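Local coordinates for protein 1,4-dihydroxy-2-naphthoyl-CoA hydrolase (Prochlorococcus marinus, PDB 2HX5) that probably hydrolyses 1,4-dihydroxy-2-naphthoyl-CoA to 1,4-dihydroxy-2-naphthoate and CoA, a step of phylloquinone (vitamin K1) biosynthesis, at residues Arg32-Ser37 with Phe104-Glu109. Numbering follows the deposited sequence.
Sequences RWCHES and FEFRCE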
# COMPACT_ATOMS: atom_id res chain seq x y z
N ARG A 32 -2.64 -5.18 -7.20
CA ARG A 32 -1.40 -4.44 -7.47
C ARG A 32 -0.44 -5.26 -8.35
O ARG A 32 0.16 -4.81 -9.32
CB ARG A 32 -0.66 -4.02 -6.17
CG ARG A 32 0.67 -3.36 -6.49
CD ARG A 32 1.25 -2.80 -5.20
NE ARG A 32 1.69 -3.86 -4.28
CZ ARG A 32 2.85 -4.49 -4.34
NH1 ARG A 32 3.76 -4.28 -5.27
NH2 ARG A 32 3.12 -5.41 -3.44
N TRP A 33 -0.30 -6.53 -7.99
CA TRP A 33 0.57 -7.41 -8.78
C TRP A 33 0.09 -7.53 -10.23
O TRP A 33 0.88 -7.60 -11.19
CB TRP A 33 0.66 -8.81 -8.18
CG TRP A 33 1.25 -8.85 -6.78
CD1 TRP A 33 1.83 -7.86 -6.08
CD2 TRP A 33 1.18 -9.96 -5.90
NE1 TRP A 33 2.19 -8.29 -4.83
CE2 TRP A 33 1.80 -9.58 -4.68
CE3 TRP A 33 0.67 -11.25 -6.03
CZ2 TRP A 33 1.89 -10.46 -3.59
CZ3 TRP A 33 0.79 -12.11 -4.97
CH2 TRP A 33 1.40 -11.71 -3.76
N CYS A 34 -1.23 -7.61 -10.40
CA CYS A 34 -1.77 -7.65 -11.76
C CYS A 34 -1.44 -6.41 -12.56
O CYS A 34 -0.89 -6.46 -13.66
CB CYS A 34 -3.28 -7.79 -11.71
SG CYS A 34 -3.95 -9.39 -11.14
N HIS A 35 -1.68 -5.25 -11.96
CA HIS A 35 -1.43 -4.01 -12.65
C HIS A 35 0.05 -3.88 -13.00
O HIS A 35 0.44 -3.51 -14.12
CB HIS A 35 -1.94 -2.83 -11.85
CG HIS A 35 -2.03 -1.52 -12.60
ND1 HIS A 35 -0.93 -0.81 -13.06
CD2 HIS A 35 -3.12 -0.78 -12.91
CE1 HIS A 35 -1.37 0.32 -13.60
NE2 HIS A 35 -2.68 0.34 -13.57
N GLU A 36 0.90 -4.19 -12.01
CA GLU A 36 2.34 -4.12 -12.29
C GLU A 36 2.77 -5.10 -13.37
O GLU A 36 3.63 -4.79 -14.18
CB GLU A 36 3.15 -4.41 -11.03
CG GLU A 36 3.00 -3.40 -9.93
CD GLU A 36 3.90 -3.58 -8.71
OE1 GLU A 36 4.68 -4.56 -8.73
OE2 GLU A 36 3.83 -2.73 -7.80
N SER A 37 2.18 -6.30 -13.41
CA SER A 37 2.53 -7.26 -14.48
C SER A 37 2.07 -6.81 -15.85
O SER A 37 2.69 -7.13 -16.86
CB SER A 37 2.03 -8.67 -14.17
OG SER A 37 0.64 -8.82 -14.43
N PHE A 104 -5.38 -12.73 -15.52
CA PHE A 104 -4.14 -13.02 -14.88
C PHE A 104 -4.30 -14.32 -14.14
O PHE A 104 -5.19 -14.44 -13.28
CB PHE A 104 -3.82 -11.92 -13.86
CG PHE A 104 -3.76 -10.52 -14.44
CD1 PHE A 104 -4.89 -9.75 -14.61
CD2 PHE A 104 -2.53 -9.99 -14.84
CE1 PHE A 104 -4.82 -8.47 -15.14
CE2 PHE A 104 -2.47 -8.73 -15.34
CZ PHE A 104 -3.62 -7.96 -15.48
N GLU A 105 -3.43 -15.29 -14.39
CA GLU A 105 -3.45 -16.55 -13.65
C GLU A 105 -2.15 -16.67 -12.84
O GLU A 105 -1.06 -16.49 -13.42
CB GLU A 105 -3.56 -17.70 -14.65
CG GLU A 105 -3.56 -19.01 -14.08
CD GLU A 105 -3.58 -20.09 -15.18
OE1 GLU A 105 -4.46 -20.04 -16.04
OE2 GLU A 105 -2.68 -20.95 -15.18
N PHE A 106 -2.23 -16.96 -11.54
CA PHE A 106 -1.07 -17.05 -10.66
C PHE A 106 -0.88 -18.47 -10.26
O PHE A 106 -1.82 -19.08 -9.69
CB PHE A 106 -1.31 -16.24 -9.39
CG PHE A 106 -1.39 -14.77 -9.61
CD1 PHE A 106 -2.56 -14.20 -10.05
CD2 PHE A 106 -0.29 -13.93 -9.36
CE1 PHE A 106 -2.65 -12.85 -10.28
CE2 PHE A 106 -0.38 -12.55 -9.55
CZ PHE A 106 -1.56 -12.01 -10.03
N ARG A 107 0.29 -19.05 -10.58
CA ARG A 107 0.57 -20.43 -10.22
C ARG A 107 1.72 -20.46 -9.21
O ARG A 107 2.61 -19.62 -9.25
CB ARG A 107 0.97 -21.28 -11.44
CG ARG A 107 -0.21 -21.76 -12.28
CD ARG A 107 0.20 -22.65 -13.46
NE ARG A 107 -0.92 -22.83 -14.40
CZ ARG A 107 -1.78 -23.84 -14.40
NH1 ARG A 107 -1.66 -24.85 -13.54
NH2 ARG A 107 -2.77 -23.86 -15.31
N CYS A 108 1.69 -21.43 -8.30
CA CYS A 108 2.79 -21.68 -7.40
C CYS A 108 2.89 -23.18 -7.32
O CYS A 108 1.88 -23.85 -7.09
CB CYS A 108 2.48 -21.11 -6.05
SG CYS A 108 3.85 -21.27 -4.89
N GLU A 109 4.10 -23.68 -7.56
CA GLU A 109 4.38 -25.12 -7.63
C GLU A 109 3.38 -25.76 -8.59
O GLU A 109 2.72 -26.75 -8.27
CB GLU A 109 4.36 -25.70 -6.22
CG GLU A 109 5.55 -25.19 -5.40
CD GLU A 109 5.48 -25.52 -3.90
OE1 GLU A 109 4.95 -26.59 -3.53
OE2 GLU A 109 5.98 -24.70 -3.09
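Helix residues 32-37, with Cys34 foremost, cross strand residues 104-108, with Phe104 and Phe106, at 112°, their axes 10.0 Å apart at closest approach. Cys34 lies between the two phenylalanines, flat apolar rings that offer it a face and an edge: its CB sits over the middle of the Phe104 face, 3.6 Å from the ring centroid, while SG meets the edge of the other ring, 3.7 Å from Phe106 CZ. With SG anti to the carbonyl carbon (chi1 -70°), the sulfur also lies over the Phe104 face, 3.5 Å from its CG; a small, polarisable thiol suits such close quarters. This is part of the core of the hotdog fold, in which the long helix 29-45 packs against a curved antiparallel sheet and alternate strand residues, here Phe104 and Phe106, face the helix. In one of its two conformers, Ser37 OG lies at the edge of the Phe104 ring, 3.2 Å from its CE2, and donates to Cys34 O at 2.9 Å. Cutting Phe104 back to an alanine would probably open a gap next to Cys34 and deprive its sulfur of an aromatic face. Farther along the strand, Phe106 CE2 approaches the edge of the Trp33 indole, 3.9 Å from CE3; this broad ring also makes a cation-pi contact with Arg12.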